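Long-range contacts in mRNA export factor GLE1 (Saccharomyces cerevisiae, PDB 6B4E), which serves mRNA export as a component of the nuclear pore complex, its C-terminal, inositol hexakisphosphate-binding part activating the DEAD-box helicase Dbp5: residues S171-M176 against I223-F228; A237-F242 against N286-F291. All coordinates share one frame; numbering follows the deposited sequence.

Overall arrangement
Helix 225-264 takes part in both contacts, which follow one another along the chain and lie with their centres about 21 Å apart in this all-helical C-terminal part of GLE1. Interaction 1 is the more buried: there the first turn of that helix meets helix 169-188, and a carboxylate receives two side-chain hydrogen bonds in surroundings that are largely closed off. Interaction 2 sits nearer the surface, its centre about 18 Å from the centre of the chain, where the extended tail after helix 271-284 runs past a kink farther along the same helix. No direct hydrogen bond crosses it; apolar contacts of Met288, Phe291, Val240 and two alanines, with two bridging waters, do the joining.

Interaction 1: residues S171-M176 against I223-F228; sequences SYDERM and ITNTHF
Asp173 of helix 169-188 receives a hydrogen bond on each carboxylate oxygen from the first turn of helix 225-264, a helix-to-helix contact in the all-helical GLE1-like domain. Thr226 OG1 donates to Asp173 OD2 at 2.6 Å, meeting that oxygen nearly along its C-O axis. Asn225 ND2 gives the second bond, 2.9 Å to Asp173 OD1, bent to 141° at the hydrogen; OD1 lies close to the plane of the Asn225 amide, but ND2 approaches from above the carboxylate plane, 51° out of it. Asn225 OD1 is taken by Gly272 N, so this amide joins helices 169-188, 225-264 and 271-284.

The Thr226 hydroxyl also sits at the edge of the Tyr172 ring, while its methyl packs against that ring and, at 3.8 Å from Thr226 CG2 to CG, against Met176. With CG2 anti to the backbone N and OG1 beside it, threonine offers helix 169-188 both a donor and a methyl. Met176 CG rests on one face of the Tyr172 ring, whose OH bonds to Met156 O. Thr224 and His227 form a capping box.

An acidic residue suits this place: two neutral donors satisfy a buried carboxylate, and the facing helix N-terminus would probably help stabilise its charge.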
loop_
_atom_site.group_PDB
_atom_site.type_symbol
_atom_site.label_atom_id
_atom_site.label_comp_id
_atom_site.label_asym_id
_atom_site.label_seq_id
_atom_site.Cartn_x
_atom_site.Cartn_y
_atom_site.Cartn_z
ATOM N N SER A 171 11.002 8.098 -11.932
ATOM C CA SER A 171 10.237 6.907 -12.299
ATOM C C SER A 171 9.959 6.049 -11.070
ATOM O O SER A 171 8.814 5.672 -10.797
ATOM C CB SER A 171 11.016 6.123 -13.355
ATOM O OG SER A 171 10.389 4.906 -13.674
ATOM N N TYR A 172 11.006 5.749 -10.310
ATOM C CA TYR A 172 10.858 4.928 -9.116
ATOM C C TYR A 172 9.937 5.590 -8.106
ATOM O O TYR A 172 9.018 4.954 -7.569
ATOM C CB TYR A 172 12.233 4.676 -8.509
ATOM C CG TYR A 172 12.212 3.952 -7.188
ATOM C CD1 TYR A 172 12.013 2.576 -7.116
ATOM C CD2 TYR A 172 12.418 4.643 -6.001
ATOM C CE1 TYR A 172 12.005 1.915 -5.876
ATOM C CE2 TYR A 172 12.432 3.994 -4.777
ATOM C CZ TYR A 172 12.218 2.641 -4.716
ATOM O OH TYR A 172 12.225 2.044 -3.474
ATOM N N ASP A 173 10.181 6.862 -7.809
ATOM C CA ASP A 173 9.387 7.539 -6.790
ATOM C C ASP A 173 7.916 7.565 -7.168
ATOM O O ASP A 173 7.048 7.330 -6.322
ATOM C CB ASP A 173 9.899 8.964 -6.564
ATOM C CG ASP A 173 11.216 9.001 -5.792
ATOM O OD1 ASP A 173 11.889 10.052 -5.831
ATOM O OD2 ASP A 173 11.584 7.989 -5.177
ATOM N N GLU A 174 7.612 7.862 -8.432
ATOM C CA GLU A 174 6.214 8.003 -8.821
ATOM C C GLU A 174 5.508 6.657 -8.840
ATOM O O GLU A 174 4.333 6.575 -8.450
ATOM C CB GLU A 174 6.107 8.726 -10.155
ATOM C CG GLU A 174 6.465 10.222 -10.037
ATOM C CD GLU A 174 6.178 11.041 -11.289
ATOM O OE1 GLU A 174 5.807 10.456 -12.326
ATOM O OE2 GLU A 174 6.325 12.283 -11.235
ATOM N N ARG A 175 6.219 5.588 -9.210
ATOM C CA ARG A 175 5.676 4.237 -9.063
ATOM C C ARG A 175 5.383 3.904 -7.599
ATOM O O ARG A 175 4.317 3.364 -7.271
ATOM C CB ARG A 175 6.641 3.200 -9.648
ATOM C CG ARG A 175 6.767 3.224 -11.136
ATOM C CD ARG A 175 7.438 1.960 -11.674
ATOM N NE ARG A 175 8.734 1.658 -11.053
ATOM C CZ ARG A 175 8.946 0.718 -10.126
ATOM N NH1 ARG A 175 7.950 -0.041 -9.684
ATOM N NH2 ARG A 175 10.165 0.520 -9.638
ATOM N N MET A 176 6.330 4.190 -6.699
ATOM C CA MET A 176 6.100 3.862 -5.298
ATOM C C MET A 176 4.907 4.645 -4.760
ATOM O O MET A 176 4.083 4.104 -4.008
ATOM C CB MET A 176 7.345 4.153 -4.451
ATOM C CG MET A 176 8.574 3.332 -4.804
ATOM S SD MET A 176 8.334 1.552 -4.664
ATOM C CE MET A 176 8.103 1.150 -6.397
ATOM N N ILE A 223 16.718 6.969 5.364
ATOM C CA ILE A 223 15.603 7.722 4.811
ATOM C C ILE A 223 16.050 8.383 3.517
ATOM O O ILE A 223 17.129 8.975 3.439
ATOM C CB ILE A 223 15.114 8.760 5.838
ATOM C CG1 ILE A 223 14.560 8.054 7.082
ATOM C CG2 ILE A 223 14.058 9.687 5.246
ATOM C CD1 ILE A 223 13.324 7.215 6.839
ATOM N N THR A 224 15.214 8.284 2.493
ATOM C CA THR A 224 15.479 8.874 1.193
ATOM C C THR A 224 14.258 9.669 0.774
ATOM O O THR A 224 13.243 9.710 1.480
ATOM C CB THR A 224 15.810 7.800 0.154
ATOM O OG1 THR A 224 14.641 7.016 -0.102
ATOM C CG2 THR A 224 16.925 6.906 0.662
ATOM N N ASN A 225 14.360 10.324 -0.386
ATOM C CA ASN A 225 13.229 11.110 -0.862
ATOM C C ASN A 225 11.970 10.264 -0.964
ATOM O O ASN A 225 10.863 10.775 -0.744
ATOM C CB ASN A 225 13.551 11.734 -2.214
ATOM C CG ASN A 225 12.403 12.561 -2.760
ATOM O OD1 ASN A 225 11.942 13.511 -2.125
ATOM N ND2 ASN A 225 11.951 12.219 -3.954
ATOM N N THR A 226 12.122 8.973 -1.292
ATOM C CA THR A 226 10.965 8.117 -1.555
ATOM C C THR A 226 10.086 7.965 -0.320
ATOM O O THR A 226 8.861 7.856 -0.434
ATOM C CB THR A 226 11.418 6.738 -2.035
ATOM O OG1 THR A 226 12.485 6.870 -2.999
ATOM C CG2 THR A 226 10.264 6.005 -2.658
ATOM N N HIS A 227 10.687 7.912 0.867
ATOM C CA HIS A 227 9.872 7.850 2.079
ATOM C C HIS A 227 8.926 9.039 2.152
ATOM O O HIS A 227 7.755 8.899 2.538
ATOM C CB HIS A 227 10.755 7.822 3.318
ATOM C CG HIS A 227 11.546 6.564 3.456
ATOM N ND1 HIS A 227 12.804 6.416 2.908
ATOM C CD2 HIS A 227 11.255 5.390 4.061
ATOM C CE1 HIS A 227 13.259 5.207 3.183
ATOM N NE2 HIS A 227 12.342 4.567 3.886
ATOM N N PHE A 228 9.417 10.217 1.792
ATOM C CA PHE A 228 8.581 11.399 1.847
ATOM C C PHE A 228 7.539 11.376 0.746
ATOM O O PHE A 228 6.401 11.811 0.956
ATOM C CB PHE A 228 9.438 12.662 1.750
ATOM C CG PHE A 228 10.312 12.896 2.961
ATOM C CD1 PHE A 228 9.785 13.418 4.125
ATOM C CD2 PHE A 228 11.656 12.577 2.932
ATOM C CE1 PHE A 228 10.580 13.625 5.231
ATOM C CE2 PHE A 228 12.460 12.790 4.034
ATOM C CZ PHE A 228 11.915 13.320 5.187
#

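Interaction 2: residues A237-F242 against N286-F291; sequences AAAVQF and NNMESF
Phe291 N gives its hydrogen to a water at 2.8 Å, and that water donates only weakly to Ala237 O, which also accepts from Arg188 NE of helix 169-188. In this all-helical domain, the extended tail after helix 271-284 packs on a kink of helix 225-264; a Schellman motif closes helix 271-284 at Asn286, just before the tail. The kink falls where the N atoms of Val240 and Gln241 lack bonds to the preceding turn, and a second water takes up one of these amides, accepting from Val240 N at 3.2 Å. The same water lies 2.8 Å from Glu289 O, to which it probably donates.

Between the water bridges and the end of helix 271-284, Met288 carries much of the apolar contact. With chi1 and chi2 both near 180°, its chain runs straight out from the tail and bends only at chi3. Met288 SD lies 3.5 Å from Val240 CG2, and the two side chains run past each other in opposite directions. The terminal Met288 CE reaches Ala239 CB at 3.6 Å, and Trp235 and Leu243 of the same helix also touch Met288. A long, flexible thioether can reach the helix from the tail, and the short Ala239 side chain lets the Met288 methyl come close. A serine here would probably leave Val240 CG2 and the Ala239 methyl without their main partner from the tail and open a gap beside the kink.

Nearer the C-terminus, Val240 CG2 meets Ser290 CB at 3.9 Å, where the small serine probably helps the tail lie close. Phe291 also packs on Pro105 and Glu106, and Phe291 CE2 comes within 3.8 Å of Ala237 CA.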
loop_
_atom_site.group_PDB
_atom_site.type_symbol
_atom_site.label_atom_id
_atom_site.label_comp_id
_atom_site.label_asym_id
_atom_site.label_seq_id
_atom_site.Cartn_x
_atom_site.Cartn_y
_atom_site.Cartn_z
ATOM N N ALA A 237 -4.373 10.439 0.176
ATOM C CA ALA A 237 -5.333 9.348 0.115
ATOM C C ALA A 237 -6.067 9.067 1.426
ATOM O O ALA A 237 -7.183 8.534 1.381
ATOM C CB ALA A 237 -4.629 8.047 -0.296
ATOM N N ALA A 238 -5.470 9.373 2.596
ATOM C CA ALA A 238 -5.997 8.814 3.838
ATOM C C ALA A 238 -5.847 9.693 5.072
ATOM O O ALA A 238 -6.344 9.295 6.127
ATOM C CB ALA A 238 -5.325 7.458 4.104
ATOM N N ALA A 239 -5.221 10.874 5.000
ATOM C CA ALA A 239 -4.984 11.628 6.238
ATOM C C ALA A 239 -6.289 12.003 6.942
ATOM O O ALA A 239 -6.382 11.928 8.177
ATOM C CB ALA A 239 -4.148 12.874 5.960
ATOM N N VAL A 240 -7.303 12.416 6.186
ATOM C CA VAL A 240 -8.586 12.776 6.795
ATOM C C VAL A 240 -9.124 11.625 7.639
ATOM O O VAL A 240 -9.580 11.809 8.775
ATOM C CB VAL A 240 -9.587 13.181 5.698
ATOM C CG1 VAL A 240 -11.021 13.152 6.230
ATOM C CG2 VAL A 240 -9.202 14.551 5.160
ATOM N N GLN A 241 -9.098 10.420 7.079
ATOM C CA GLN A 241 -9.670 9.270 7.758
ATOM C C GLN A 241 -8.772 8.763 8.880
ATOM O O GLN A 241 -9.267 8.182 9.853
ATOM C CB GLN A 241 -9.935 8.157 6.750
ATOM C CG GLN A 241 -11.006 8.485 5.743
ATOM C CD GLN A 241 -10.523 9.404 4.633
ATOM O OE1 GLN A 241 -9.327 9.468 4.314
ATOM N NE2 GLN A 241 -11.464 10.109 4.015
ATOM N N PHE A 242 -7.460 8.953 8.750
ATOM C CA PHE A 242 -6.526 8.595 9.817
ATOM C C PHE A 242 -6.802 9.421 11.064
ATOM O O PHE A 242 -6.828 8.895 12.179
ATOM C CB PHE A 242 -5.100 8.824 9.313
ATOM C CG PHE A 242 -4.005 8.263 10.197
ATOM C CD1 PHE A 242 -3.837 6.894 10.345
ATOM C CD2 PHE A 242 -3.098 9.113 10.806
ATOM C CE1 PHE A 242 -2.817 6.392 11.121
ATOM C CE2 PHE A 242 -2.077 8.610 11.594
ATOM C CZ PHE A 242 -1.934 7.248 11.741
ATOM N N ASN A 286 -6.323 24.434 8.594
ATOM C CA ASN A 286 -7.709 23.976 8.468
ATOM C C ASN A 286 -8.148 23.942 7.013
ATOM O O ASN A 286 -9.238 24.393 6.636
ATOM C CB ASN A 286 -8.633 24.833 9.319
ATOM C CG ASN A 286 -8.845 24.229 10.654
ATOM O OD1 ASN A 286 -9.643 23.283 10.804
ATOM N ND2 ASN A 286 -8.103 24.714 11.643
ATOM N N ASN A 287 -7.266 23.372 6.189
ATOM C CA ASN A 287 -7.487 23.261 4.763
ATOM C C ASN A 287 -7.033 21.897 4.225
ATOM O O ASN A 287 -6.620 21.796 3.065
ATOM C CB ASN A 287 -6.765 24.413 4.039
ATOM C CG ASN A 287 -7.336 24.687 2.678
ATOM O OD1 ASN A 287 -8.532 24.508 2.449
ATOM N ND2 ASN A 287 -6.486 25.141 1.764
ATOM N N MET A 288 -7.142 20.832 5.035
ATOM C CA MET A 288 -6.760 19.498 4.578
ATOM C C MET A 288 -7.725 19.012 3.507
ATOM O O MET A 288 -8.950 19.055 3.693
ATOM C CB MET A 288 -6.743 18.506 5.738
ATOM C CG MET A 288 -6.429 17.084 5.315
ATOM S SD MET A 288 -6.372 15.923 6.702
ATOM C CE MET A 288 -4.695 16.155 7.300
ATOM N N GLU A 289 -7.166 18.535 2.398
ATOM C CA GLU A 289 -7.933 18.011 1.277
ATOM C C GLU A 289 -8.064 16.494 1.344
ATOM O O GLU A 289 -7.257 15.789 1.957
ATOM C CB GLU A 289 -7.272 18.382 -0.046
ATOM C CG GLU A 289 -7.337 19.861 -0.358
ATOM C CD GLU A 289 -6.698 20.202 -1.697
ATOM O OE1 GLU A 289 -6.029 21.249 -1.779
ATOM O OE2 GLU A 289 -6.858 19.426 -2.659
ATOM N N SER A 290 -9.113 16.011 0.689
ATOM C CA SER A 290 -9.317 14.591 0.447
ATOM C C SER A 290 -9.842 14.451 -0.971
ATOM O O SER A 290 -10.342 15.411 -1.564
ATOM C CB SER A 290 -10.276 13.972 1.461
ATOM O OG SER A 290 -11.474 14.732 1.558
ATOM N N PHE A 291 -9.721 13.248 -1.528
ATOM C CA PHE A 291 -10.234 13.033 -2.865
ATOM C C PHE A 291 -11.741 13.257 -2.887
ATOM O O PHE A 291 -12.441 12.873 -1.939
ATOM C CB PHE A 291 -9.913 11.613 -3.356
ATOM C CG PHE A 291 -8.435 11.341 -3.518
ATOM C CD1 PHE A 291 -7.569 12.357 -3.893
ATOM C CD2 PHE A 291 -7.917 10.061 -3.323
ATOM C CE1 PHE A 291 -6.209 12.112 -4.055
ATOM C CE2 PHE A 291 -6.566 9.814 -3.479
ATOM C CZ PHE A 291 -5.713 10.846 -3.852
HETATM O O HOH W 1 -8.546 11.111 -0.148
HETATM O O HOH W 2 -6.611 13.298 3.167
#